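Local coordinates for protein beta-1,3-xylanase (Alcaligenes sp., PDB 2COV) that binds beta-1,3-xylan, acting as the family 31 carbohydrate-binding module of the enzyme, at residues N14-S19 with E24-D29; K30-G35 with G80-D85; P47-K50 with R56-F59. All blocks are in the same frame, centred on the assembly; numbering follows the deposited sequence.

Interaction 1: N14-S19 with E24-D29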
ATOM      1  N   ASN A  14      10.540  -2.438 -19.295  1.00 12.11           N
ATOM      2  CA  ASN A  14       9.912  -2.887 -20.528  1.00 12.60           C
ATOM      3  C   ASN A  14       9.655  -4.399 -20.471  1.00 11.56           C
ATOM      4  O   ASN A  14       9.718  -5.034 -19.431  1.00 12.38           O
ATOM      5  CB  ASN A  14      10.846  -2.461 -21.673  1.00 13.61           C
ATOM      6  CG  ASN A  14      10.183  -1.987 -22.903  1.00 16.11           C
ATOM      7  OD1 ASN A  14      10.804  -1.070 -23.564  1.00 21.92           O
ATOM      8  ND2 ASN A  14       9.070  -2.468 -23.230  1.00 14.26           N
ATOM      9  N   PHE A  15       9.272  -4.933 -21.624  1.00 13.51           N
ATOM     10  CA  PHE A  15       9.006  -6.369 -21.763  1.00 13.64           C
ATOM     11  C   PHE A  15       9.464  -6.898 -23.086  1.00 14.97           C
ATOM     12  O   PHE A  15       9.606  -6.168 -24.061  1.00 14.09           O
ATOM     13  CB  PHE A  15       7.541  -6.699 -21.553  1.00 14.77           C
ATOM     14  CG  PHE A  15       6.679  -6.229 -22.675  1.00 13.65           C
ATOM     15  CD1 PHE A  15       6.181  -4.959 -22.714  1.00 15.07           C
ATOM     16  CD2 PHE A  15       6.381  -7.085 -23.756  1.00 15.34           C
ATOM     17  CE1 PHE A  15       5.394  -4.514 -23.787  1.00 15.33           C
ATOM     18  CE2 PHE A  15       5.618  -6.629 -24.829  1.00 15.66           C
ATOM     19  CZ  PHE A  15       5.064  -5.377 -24.836  1.00 15.21           C
ATOM     20  N   ASN A  16       9.737  -8.218 -23.096  1.00 15.19           N
ATOM     21  CA  ASN A  16       9.956  -8.987 -24.275  1.00 15.45           C
ATOM     22  C   ASN A  16       8.884 -10.026 -24.476  1.00 14.61           C
ATOM     23  O   ASN A  16       8.441 -10.697 -23.534  1.00 15.30           O
ATOM     24  CB  ASN A  16      11.270  -9.789 -24.168  1.00 16.55           C
ATOM     25  CG  ASN A  16      12.494  -8.917 -24.055  1.00 17.82           C
ATOM     26  OD1 ASN A  16      12.699  -8.014 -24.876  1.00 17.09           O
ATOM     27  ND2 ASN A  16      13.345  -9.207 -23.068  1.00 18.53           N
ATOM     28  N   TYR A  17       8.456 -10.191 -25.723  1.00 15.83           N
ATOM     29  CA  TYR A  17       7.748 -11.385 -26.113  1.00 16.28           C
ATOM     30  C   TYR A  17       8.699 -12.618 -26.037  1.00 15.99           C
ATOM     31  O   TYR A  17       9.786 -12.558 -26.555  1.00 18.59           O
ATOM     32  CB  TYR A  17       7.206 -11.181 -27.532  1.00 17.75           C
ATOM     33  CG  TYR A  17       6.690 -12.413 -28.230  1.00 18.67           C
ATOM     34  CD1 TYR A  17       7.531 -13.230 -28.997  1.00 20.45           C
ATOM     35  CD2 TYR A  17       5.355 -12.750 -28.177  1.00 18.21           C
ATOM     36  CE1 TYR A  17       7.025 -14.343 -29.671  1.00 21.60           C
ATOM     37  CE2 TYR A  17       4.859 -13.858 -28.874  1.00 19.94           C
ATOM     38  CZ  TYR A  17       5.686 -14.616 -29.574  1.00 18.90           C
ATOM     39  OH  TYR A  17       5.206 -15.735 -30.308  1.00 22.99           O
ATOM     40  N   VAL A  18       8.228 -13.654 -25.395  1.00 16.31           N
ATOM     41  CA  VAL A  18       8.979 -14.940 -25.310  1.00 16.26           C
ATOM     42  C   VAL A  18       8.293 -15.940 -26.219  1.00 17.78           C
ATOM     43  O   VAL A  18       8.953 -16.563 -27.063  1.00 18.06           O
ATOM     44  CB  VAL A  18       9.087 -15.441 -23.868  1.00 17.20           C
ATOM     45  CG1 VAL A  18       9.803 -16.778 -23.800  1.00 18.84           C
ATOM     46  CG2 VAL A  18       9.820 -14.426 -22.979  1.00 17.66           C
ATOM     47  N   SER A  19       6.984 -16.098 -26.017  1.00 17.79           N
ATOM     48  CA  SER A  19       6.175 -16.922 -26.928  1.00 19.05           C
ATOM     49  C   SER A  19       4.775 -16.403 -26.821  1.00 19.55           C
ATOM     50  O   SER A  19       4.507 -15.502 -26.042  1.00 19.35           O
ATOM     51  CB  SER A  19       6.250 -18.374 -26.525  1.00 19.25           C
ATOM     52  OG  SER A  19       5.571 -18.605 -25.308  1.00 22.68           O
ATOM     53  N   GLU A  24       8.314 -11.700 -20.841  1.00 13.17           N
ATOM     54  CA  GLU A  24       9.385 -11.442 -19.878  1.00 13.94           C
ATOM     55  C   GLU A  24       9.288  -9.954 -19.565  1.00 13.79           C
ATOM     56  O   GLU A  24       9.408  -9.121 -20.438  1.00 14.31           O
ATOM     57  CB  GLU A  24      10.732 -11.770 -20.510  1.00 14.99           C
ATOM     58  CG  GLU A  24      11.902 -11.425 -19.551  1.00 14.09           C
ATOM     59  CD  GLU A  24      13.254 -11.736 -20.100  1.00 19.15           C
ATOM     60  OE1 GLU A  24      13.613 -11.149 -21.113  1.00 23.50           O
ATOM     61  OE2 GLU A  24      13.980 -12.489 -19.493  1.00 21.80           O
ATOM     62  N   VAL A  25       9.191  -9.659 -18.304  1.00 12.41           N
ATOM     63  CA  VAL A  25       9.162  -8.278 -17.790  1.00 11.53           C
ATOM     64  C   VAL A  25      10.533  -7.984 -17.262  1.00 11.07           C
ATOM     65  O   VAL A  25      11.158  -8.824 -16.616  1.00 11.75           O
ATOM     66  CB  VAL A  25       8.098  -8.118 -16.701  1.00 12.33           C
ATOM     67  CG1 VAL A  25       8.103  -6.726 -16.128  1.00 13.20           C
ATOM     68  CG2 VAL A  25       6.697  -8.513 -17.237  1.00 13.37           C
ATOM     69  N   TYR A  26      11.080  -6.827 -17.553  1.00 11.75           N
ATOM     70  CA  TYR A  26      12.408  -6.488 -17.067  1.00 11.47           C
ATOM     71  C   TYR A  26      12.566  -5.007 -16.783  1.00 11.63           C
ATOM     72  O   TYR A  26      11.844  -4.152 -17.235  1.00 11.93           O
ATOM     73  CB  TYR A  26      13.469  -6.931 -18.064  1.00 11.88           C
ATOM     74  CG  TYR A  26      13.463  -6.173 -19.394  1.00 12.15           C
ATOM     75  CD1 TYR A  26      14.141  -4.980 -19.542  1.00 13.66           C
ATOM     76  CD2 TYR A  26      12.817  -6.688 -20.526  1.00 13.47           C
ATOM     77  CE1 TYR A  26      14.152  -4.297 -20.751  1.00 14.21           C
ATOM     78  CE2 TYR A  26      12.843  -6.013 -21.709  1.00 15.62           C
ATOM     79  CZ  TYR A  26      13.482  -4.824 -21.840  1.00 15.58           C
ATOM     80  OH  TYR A  26      13.512  -4.168 -23.075  1.00 16.63           O
ATOM     81  N   HIS A  27      13.571  -4.732 -15.940  1.00 11.44           N
ATOM     82  CA  HIS A  27      14.050  -3.404 -15.707  1.00 11.76           C
ATOM     83  C   HIS A  27      15.588  -3.421 -15.802  1.00 11.10           C
ATOM     84  O   HIS A  27      16.255  -4.133 -15.063  1.00 11.61           O
ATOM     85  CB  HIS A  27      13.653  -2.807 -14.362  1.00 10.74           C
ATOM     86  CG  HIS A  27      13.670  -1.301 -14.349  1.00 10.28           C
ATOM     87  ND1 HIS A  27      14.803  -0.567 -14.654  1.00 11.46           N
ATOM     88  CD2 HIS A  27      12.656  -0.399 -14.227  1.00 12.41           C
ATOM     89  CE1 HIS A  27      14.481   0.731 -14.655  1.00 12.06           C
ATOM     90  NE2 HIS A  27      13.179   0.868 -14.391  1.00 12.59           N
ATOM     91  N   VAL A  28      16.139  -2.626 -16.703  1.00 11.67           N
ATOM     92  CA  VAL A  28      17.574  -2.437 -16.805  1.00 12.32           C
ATOM     93  C   VAL A  28      18.125  -1.921 -15.466  1.00 11.43           C
ATOM     94  O   VAL A  28      17.517  -1.120 -14.775  1.00 12.22           O
ATOM     95  CB  VAL A  28      17.904  -1.451 -17.955  1.00 14.30           C
ATOM     96  CG1 VAL A  28      19.397  -1.116 -18.023  1.00 17.27           C
ATOM     97  CG2 VAL A  28      17.483  -2.089 -19.259  1.00 14.62           C
ATOM     98  N   ASP A  29      19.305  -2.415 -15.086  1.00 12.16           N
ATOM     99  CA  ASP A  29      19.962  -1.967 -13.825  1.00 13.78           C
ATOM    100  C   ASP A  29      20.251  -0.480 -13.862  1.00 14.33           C
ATOM    101  O   ASP A  29      20.976  -0.028 -14.748  1.00 17.25           O
ATOM    102  CB  ASP A  29      21.257  -2.773 -13.692  1.00 14.24           C
ATOM    103  CG  ASP A  29      21.955  -2.531 -12.403  1.00 15.27           C
ATOM    104  OD1 ASP A  29      21.348  -1.931 -11.491  1.00 15.13           O
ATOM    105  OD2 ASP A  29      23.097  -3.016 -12.312  1.00 15.26           O
TER
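Asn-14, Phe-15 and Asn-16 pair with Tyr-26, Val-25 and Glu-24 in an antiparallel beta hairpin, strand 13-19 against strand 22-28. Asn-14/Tyr-26 and Asn-16/Glu-24 are hydrogen-bonded pairs. Phe-15/Val-25 between them is a non-hydrogen-bonded pair, where Phe-15 CA makes a CA-H...O contact to Glu-24 O at 3.1 Å. Asn-14, Asn-16, Glu-24 and Tyr-26 share one face of the sheet; Phe-15 and Val-25 take the other. Tyr-26 places CG between its backbone N and carbonyl carbon (chi1 67°), which swings the ring over the neighbouring strand. Asn-14 O lies over one ring face, toward the rim, and Tyr-26 CZ touches Asn-14 CB at 3.5 Å. Asn-16 crosses this ring at about a right angle, its ND2 approaching obliquely to 3.5 Å from Tyr-26 CE2. Cys-95 N and Asn-96 O bond OD1 and ND2 of Asn-16, fixing the turn of its buried amide. Val-18, in a classic beta bulge, rests CG2 on Glu-24 CB at 3.7 Å. Glu-24, with CG anti to the backbone N (chi1 176°), runs extended alongside Asn-16, and its OE1 accepts Asn-16 ND2 at 2.8 Å, nearly along the C-O axis and in the amide plane (N-H...O 152°).

Interaction 2: K30-G35 with G80-D85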
ATOM      1  N   LYS A  30      19.781   0.273 -12.885  1.00 13.62           N
ATOM      2  CA  LYS A  30      20.057   1.724 -12.734  1.00 14.47           C
ATOM      3  C   LYS A  30      20.882   2.008 -11.490  1.00 16.06           C
ATOM      4  O   LYS A  30      21.035   3.161 -11.077  1.00 19.34           O
ATOM      5  CB  LYS A  30      18.759   2.503 -12.643  1.00 16.35           C
ATOM      6  CG  LYS A  30      17.830   2.348 -13.837  1.00 20.28           C
ATOM      7  CD  LYS A  30      18.517   2.499 -15.131  1.00 22.37           C
ATOM      8  CE  LYS A  30      19.102   3.842 -15.317  1.00 28.41           C
ATOM      9  NZ  LYS A  30      19.335   4.144 -16.775  1.00 32.26           N
ATOM     10  N   GLY A  31      21.433   0.968 -10.874  1.00 13.92           N
ATOM     11  CA  GLY A  31      22.463   1.197  -9.856  1.00 15.14           C
ATOM     12  C   GLY A  31      22.066   1.007  -8.435  1.00 14.09           C
ATOM     13  O   GLY A  31      22.871   1.191  -7.531  1.00 16.37           O
ATOM     14  N   TRP A  32      20.839   0.601  -8.182  1.00 13.13           N
ATOM     15  CA  TRP A  32      20.328   0.393  -6.817  1.00 12.71           C
ATOM     16  C   TRP A  32      21.159  -0.622  -6.064  1.00 12.91           C
ATOM     17  O   TRP A  32      21.683  -1.551  -6.684  1.00 13.38           O
ATOM     18  CB  TRP A  32      18.921  -0.096  -6.844  1.00 12.38           C
ATOM     19  CG  TRP A  32      17.983   0.630  -7.765  1.00 12.42           C
ATOM     20  CD1 TRP A  32      17.293   1.756  -7.507  1.00 14.33           C
ATOM     21  CD2 TRP A  32      17.568   0.180  -9.033  1.00 12.38           C
ATOM     22  NE1 TRP A  32      16.532   2.058  -8.581  1.00 15.54           N
ATOM     23  CE2 TRP A  32      16.662   1.105  -9.521  1.00 13.41           C
ATOM     24  CE3 TRP A  32      17.878  -0.929  -9.823  1.00 13.45           C
ATOM     25  CZ2 TRP A  32      16.047   0.951 -10.752  1.00 14.96           C
ATOM     26  CZ3 TRP A  32      17.248  -1.092 -11.006  1.00 14.58           C
ATOM     27  CH2 TRP A  32      16.382  -0.155 -11.474  1.00 14.64           C
ATOM     28  N   SER A  33      21.189  -0.567  -4.748  1.00 12.36           N
ATOM     29  CA  SER A  33      21.859  -1.627  -4.010  1.00 12.15           C
ATOM     30  C   SER A  33      21.202  -2.987  -4.278  1.00 12.18           C
ATOM     31  O   SER A  33      21.885  -3.968  -4.374  1.00 12.41           O
ATOM     32  CB  SER A  33      21.883  -1.271  -2.522  1.00 11.98           C
ATOM     33  OG  SER A  33      20.618  -0.922  -2.006  1.00 11.62           O
ATOM     34  N   ALA A  34      19.889  -3.044  -4.382  1.00 10.97           N
ATOM     35  CA  ALA A  34      19.210  -4.184  -4.933  1.00 11.93           C
ATOM     36  C   ALA A  34      19.510  -5.471  -4.186  1.00 12.22           C
ATOM     37  O   ALA A  34      19.675  -6.538  -4.767  1.00 12.33           O
ATOM     38  CB  ALA A  34      19.402  -4.295  -6.410  1.00 12.09           C
ATOM     39  N   GLY A  35      19.469  -5.427  -2.840  1.00 11.87           N
ATOM     40  CA  GLY A  35      19.555  -6.668  -2.059  1.00 12.35           C
ATOM     41  C   GLY A  35      18.432  -7.625  -2.298  1.00 12.93           C
ATOM     42  O   GLY A  35      18.571  -8.819  -2.106  1.00 14.42           O
ATOM     43  N   GLY A  80      16.033   2.098   2.051  1.00 13.05           N
ATOM     44  CA  GLY A  80      14.925   2.510   1.182  1.00 13.58           C
ATOM     45  C   GLY A  80      14.568   1.540   0.124  1.00 11.83           C
ATOM     46  O   GLY A  80      14.911   0.338   0.226  1.00 12.40           O
ATOM     47  N   GLN A  81      13.772   2.006  -0.802  1.00 10.92           N
ATOM     48  CA  GLN A  81      13.270   1.157  -1.863  1.00 11.39           C
ATOM     49  C   GLN A  81      12.678   2.081  -2.929  1.00 10.44           C
ATOM     50  O   GLN A  81      12.438   3.242  -2.716  1.00 11.44           O
ATOM     51  CB  GLN A  81      12.144   0.214  -1.410  1.00 13.16           C
ATOM     52  CG  GLN A  81      10.899   0.889  -0.924  1.00 15.04           C
ATOM     53  CD  GLN A  81       9.695  -0.037  -0.622  1.00 15.62           C
ATOM     54  OE1 GLN A  81       8.614   0.457  -0.409  1.00 30.05           O
ATOM     55  NE2 GLN A  81       9.894  -1.247  -0.483  1.00 18.94           N
ATOM     56  N   GLN A  82      12.405   1.484  -4.081  1.00 10.50           N
ATOM     57  CA  GLN A  82      11.693   2.139  -5.174  1.00 10.45           C
ATOM     58  C   GLN A  82      10.721   1.150  -5.784  1.00 11.05           C
ATOM     59  O   GLN A  82      11.022  -0.019  -5.904  1.00 11.74           O
ATOM     60  CB  GLN A  82      12.689   2.624  -6.215  1.00 12.05           C
ATOM     61  CG  GLN A  82      13.598   3.645  -5.845  1.00 15.04           C
ATOM     62  CD  GLN A  82      14.343   4.258  -7.040  1.00 15.95           C
ATOM     63  OE1 GLN A  82      13.766   4.365  -8.048  1.00 19.66           O
ATOM     64  NE2 GLN A  82      15.608   4.654  -6.844  1.00 20.13           N
ATOM     65  N   ILE A  83       9.538   1.646  -6.104  1.00 10.68           N
ATOM     66  CA  ILE A  83       8.512   0.870  -6.804  1.00 11.17           C
ATOM     67  C   ILE A  83       8.043   1.619  -8.012  1.00 11.01           C
ATOM     68  O   ILE A  83       7.646   2.740  -7.917  1.00 13.00           O
ATOM     69  CB  ILE A  83       7.335   0.501  -5.870  1.00 12.85           C
ATOM     70  CG1 ILE A  83       7.837  -0.322  -4.666  1.00 14.71           C
ATOM     71  CG2 ILE A  83       6.277  -0.275  -6.657  1.00 14.16           C
ATOM     72  CD1 ILE A  83       6.766  -0.781  -3.743  1.00 18.25           C
ATOM     73  N   LEU A  84       8.120   0.980  -9.151  1.00 10.73           N
ATOM     74  CA  LEU A  84       7.748   1.542 -10.439  1.00 10.32           C
ATOM     75  C   LEU A  84       6.616   0.758 -11.067  1.00 11.60           C
ATOM     76  O   LEU A  84       6.718  -0.459 -11.080  1.00 11.60           O
ATOM     77  CB  LEU A  84       8.931   1.565 -11.427  1.00 11.60           C
ATOM     78  CG  LEU A  84      10.174   2.334 -11.044  1.00 13.44           C
ATOM     79  CD1 LEU A  84      11.118   1.422 -10.288  1.00 18.78           C
ATOM     80  CD2 LEU A  84      10.947   2.767 -12.224  1.00 15.62           C
ATOM     81  N   ASP A  85       5.590   1.453 -11.575  1.00 11.19           N
ATOM     82  CA  ASP A  85       4.506   0.804 -12.279  1.00 11.88           C
ATOM     83  C   ASP A  85       4.367   1.375 -13.656  1.00 10.86           C
ATOM     84  O   ASP A  85       4.436   2.591 -13.812  1.00 11.34           O
ATOM     85  CB  ASP A  85       3.168   0.970 -11.524  1.00 12.32           C
ATOM     86  CG  ASP A  85       3.174   0.498 -10.039  1.00 16.24           C
ATOM     87  OD1 ASP A  85       3.440  -0.662  -9.821  1.00 18.18           O
ATOM     88  OD2 ASP A  85       2.928   1.330  -9.067  1.00 19.22           O
TER
HETATM   89  O   HOH W   1      15.082   4.035 -10.363  1.00 29.04           O
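The indole of Trp-32 presents its pyrrole edge to the carboxamide of Gln-82, with Gln-82 NE2 and water 1 both near the ring plane at that edge. Over one indole face lies Lys-30 CB, offset toward the rim. The two flat groups stand almost perpendicular, 84° apart, and Trp-32 NE1 comes up over the amide face, 3.5 Å from Gln-82 CD. Nearest of all are Trp-32 NE1 and Gln-82 NE2 at 3.3 Å, but both are donors and do not bond to each other. Water 1 resolves the mismatch: it accepts from Trp-32 NE1 at 3.0 Å and donates to Gln-82 OE1 at 2.7 Å. Gln-82 reaches the indole because its CG stands beside the backbone N (chi1 -66°) and the chain then runs extended (chi2 -168°). Its NE2 donates to Asp-75 OD1, which fixes which end of the amide faces the water. The contact lays the loop between strands 22-28 and 37-41 against strand 80-89, an outermost strand of this chain's antiparallel sheet, in an all-beta module whose fold is probably immunoglobulin-like. Residues 80-85 continue the sheet in an antiparallel ladder with a second subunit, where Gln-82 OE1 also meets Gln-82 NE2 of that chain in a weak hydrogen bond. Exchanging Gln-82 for an alanine would probably leave water 1 without its acceptor and Asp-75 OD1 without this donor, opening a gap beside the indole edge. The ring itself also packs on Phe-71 and Val-73, and meets His-27 edge-to-face.

Interaction 3: P47-K50 with R56-F59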
ATOM      1  N   PRO A  47      10.591 -12.857  -7.437  1.00 12.89           N
ATOM      2  CA  PRO A  47      11.950 -12.270  -7.362  1.00 13.48           C
ATOM      3  C   PRO A  47      12.574 -12.251  -8.698  1.00 12.86           C
ATOM      4  O   PRO A  47      12.529 -13.266  -9.432  1.00 14.43           O
ATOM      5  CB  PRO A  47      12.689 -13.222  -6.412  1.00 15.84           C
ATOM      6  CG  PRO A  47      11.769 -13.978  -5.767  1.00 18.55           C
ATOM      7  CD  PRO A  47      10.472 -14.058  -6.606  1.00 15.56           C
ATOM      8  N   GLY A  48      13.164 -11.135  -9.125  1.00 13.64           N
ATOM      9  CA  GLY A  48      13.761 -11.055 -10.423  1.00 13.51           C
ATOM     10  C   GLY A  48      15.126 -11.719 -10.432  1.00 13.51           C
ATOM     11  O   GLY A  48      15.847 -11.637  -9.490  1.00 15.01           O
ATOM     12  N   ASN A  49      15.485 -12.251 -11.578  1.00 13.46           N
ATOM     13  CA  ASN A  49      16.831 -12.700 -11.815  1.00 15.30           C
ATOM     14  C   ASN A  49      17.606 -11.613 -12.554  1.00 13.74           C
ATOM     15  O   ASN A  49      17.133 -11.033 -13.481  1.00 17.50           O
ATOM     16  CB  ASN A  49      16.795 -13.914 -12.735  1.00 17.52           C
ATOM     17  CG  ASN A  49      16.189 -15.141 -12.044  1.00 23.96           C
ATOM     18  OD1 ASN A  49      16.456 -15.397 -10.884  1.00 31.24           O
ATOM     19  ND2 ASN A  49      15.448 -15.914 -12.784  1.00 26.75           N
ATOM     20  N   LYS A  50      18.799 -11.280 -12.109  1.00 15.07           N
ATOM     21  CA  LYS A  50      19.632 -10.298 -12.743  1.00 15.33           C
ATOM     22  C   LYS A  50      20.522 -11.002 -13.745  1.00 15.36           C
ATOM     23  O   LYS A  50      21.348 -11.846 -13.382  1.00 17.99           O
ATOM     24  CB  LYS A  50      20.423  -9.512 -11.703  1.00 15.84           C
ATOM     25  CG  LYS A  50      20.982  -8.268 -12.265  1.00 16.20           C
ATOM     26  CD  LYS A  50      21.961  -7.578 -11.349  1.00 18.04           C
ATOM     27  CE  LYS A  50      22.289  -6.217 -11.942  1.00 17.73           C
ATOM     28  NZ  LYS A  50      23.405  -5.591 -11.148  1.00 16.09           N
ATOM     29  N   ARG A  56      14.897  -9.510 -14.389  1.00 12.12           N
ATOM     30  CA  ARG A  56      13.963 -10.048 -15.338  1.00 12.95           C
ATOM     31  C   ARG A  56      13.238 -11.272 -14.820  1.00 12.35           C
ATOM     32  O   ARG A  56      13.817 -12.030 -14.020  1.00 13.27           O
ATOM     33  CB  ARG A  56      14.623 -10.335 -16.618  1.00 16.26           C
ATOM     34  CG  ARG A  56      15.753 -11.224 -16.664  1.00 18.50           C
ATOM     35  CD  ARG A  56      16.617 -11.024 -18.216  1.00 18.53           C
ATOM     36  NE  ARG A  56      17.726 -10.165 -18.548  1.00 26.41           N
ATOM     37  CZ  ARG A  56      17.729  -9.592 -19.715  1.00 21.75           C
ATOM     38  NH1 ARG A  56      18.691  -8.816 -20.075  1.00 26.90           N
ATOM     39  NH2 ARG A  56      16.615  -9.725 -20.568  1.00 25.35           N
ATOM     40  N   LYS A  57      11.972 -11.459 -15.230  1.00 12.79           N
ATOM     41  CA  LYS A  57      11.234 -12.645 -14.918  1.00 12.92           C
ATOM     42  C   LYS A  57      10.155 -12.853 -15.976  1.00 12.59           C
ATOM     43  O   LYS A  57       9.681 -11.891 -16.559  1.00 12.92           O
ATOM     44  CB  LYS A  57      10.595 -12.591 -13.517  1.00 16.02           C
ATOM     45  CG  LYS A  57      10.385 -13.985 -12.837  1.00 19.60           C
ATOM     46  CD  LYS A  57      11.697 -14.604 -12.456  1.00 22.39           C
ATOM     47  CE  LYS A  57      11.459 -15.995 -11.842  1.00 26.72           C
ATOM     48  NZ  LYS A  57      12.599 -16.853 -11.794  1.00 28.47           N
ATOM     49  N   THR A  58       9.787 -14.111 -16.217  1.00 13.43           N
ATOM     50  CA  THR A  58       8.756 -14.467 -17.181  1.00 13.95           C
ATOM     51  C   THR A  58       7.464 -14.912 -16.505  1.00 13.26           C
ATOM     52  O   THR A  58       7.450 -15.500 -15.406  1.00 15.14           O
ATOM     53  CB  THR A  58       9.300 -15.563 -18.133  1.00 16.19           C
ATOM     54  OG1 THR A  58      10.505 -15.061 -18.790  1.00 18.33           O
ATOM     55  CG2 THR A  58       8.296 -16.015 -19.115  1.00 19.99           C
ATOM     56  N   PHE A  59       6.347 -14.640 -17.198  1.00 13.20           N
ATOM     57  CA  PHE A  59       4.994 -14.864 -16.712  1.00 13.16           C
ATOM     58  C   PHE A  59       4.126 -15.361 -17.848  1.00 13.50           C
ATOM     59  O   PHE A  59       4.410 -15.119 -19.007  1.00 14.07           O
ATOM     60  CB  PHE A  59       4.388 -13.504 -16.283  1.00 13.46           C
ATOM     61  CG  PHE A  59       5.162 -12.802 -15.197  1.00 13.30           C
ATOM     62  CD1 PHE A  59       6.214 -11.998 -15.511  1.00 12.87           C
ATOM     63  CD2 PHE A  59       4.831 -12.961 -13.894  1.00 14.20           C
ATOM     64  CE1 PHE A  59       6.946 -11.379 -14.508  1.00 13.04           C
ATOM     65  CE2 PHE A  59       5.514 -12.311 -12.895  1.00 14.72           C
ATOM     66  CZ  PHE A  59       6.585 -11.529 -13.218  1.00 13.79           C
TER
HETATM   67  O   HOH W   2      13.980 -15.560  -9.561  1.00 38.12           O
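Asn-49 and Arg-56 form an antiparallel hydrogen-bonded pair that exchanges two backbone bonds. Asn-49 N donates to Arg-56 O at 3.0 Å and fairly straight (160°), whereas Arg-56 N reaches Asn-49 O at 2.9 Å with a more bent geometry (138°). A water adds a polar link: water 2 donates to Pro-47 O at 2.7 Å and accepts from Lys-57 NZ at 2.9 Å, joining the lysine ammonium to the backbone of the facing strand. These bonds belong to the beta hairpin of strands 44-51 and 54-60, in the middle of the antiparallel sheet. Strand 44-51 is interrupted along its length, and Gly-48 pairs with Asn-37 of strand 37-41. Among the van der Waals contacts, Lys-57 does most of the reaching. CG is anti to its backbone N, and the chain then bends at chi2 (69°), laying CD against Pro-47 O at 3.4 Å; the far end obliquely crosses the side chain of Asn-49. The aliphatic part of Lys-57 also packs on Val-39 and Leu-46. Arg-56 instead sets its CG between backbone N and carbonyl carbon, so that CG rests 3.5 Å from Asn-49 O, while Gly-48 CA approaches Arg-56 O at 3.7 Å. The guanidinium of Arg-56 finds its partners outside the two segments: NE donates to Ser-51 O and NH2 to Asn-96 O, with Glu-24 OE1 only a long, weak ion partner. The CB of Pro-47 points away from strand 54-60, and the residue packs on Gly-78 of a third subunit.

How the interactions relate
From the N terminus, interaction 1 comes first and closes the short turn between strands 13-19 and 22-28. The chain then passes directly into 30-35, where interaction 2 opens a loop of 44 residues that shuts only at strand 80-89. Interaction 3 lies nested inside that loop, closing the hairpin of 44-51 and 54-60; none cross. Strands 22-28 and 54-60 are neighbours, so interactions 1 and 3 touch, through a probable Val-25 N to Lys-57 O hydrogen bond, the Asp-29 to Lys-50 salt bridge (OD2 to NZ, 2.8 Å) and packing of Glu-24 on Thr-58. His-27 links interaction 1 to Trp-32 and Leu-84. Interactions 2 and 3 do not touch, their nearest atoms being about 6 Å apart.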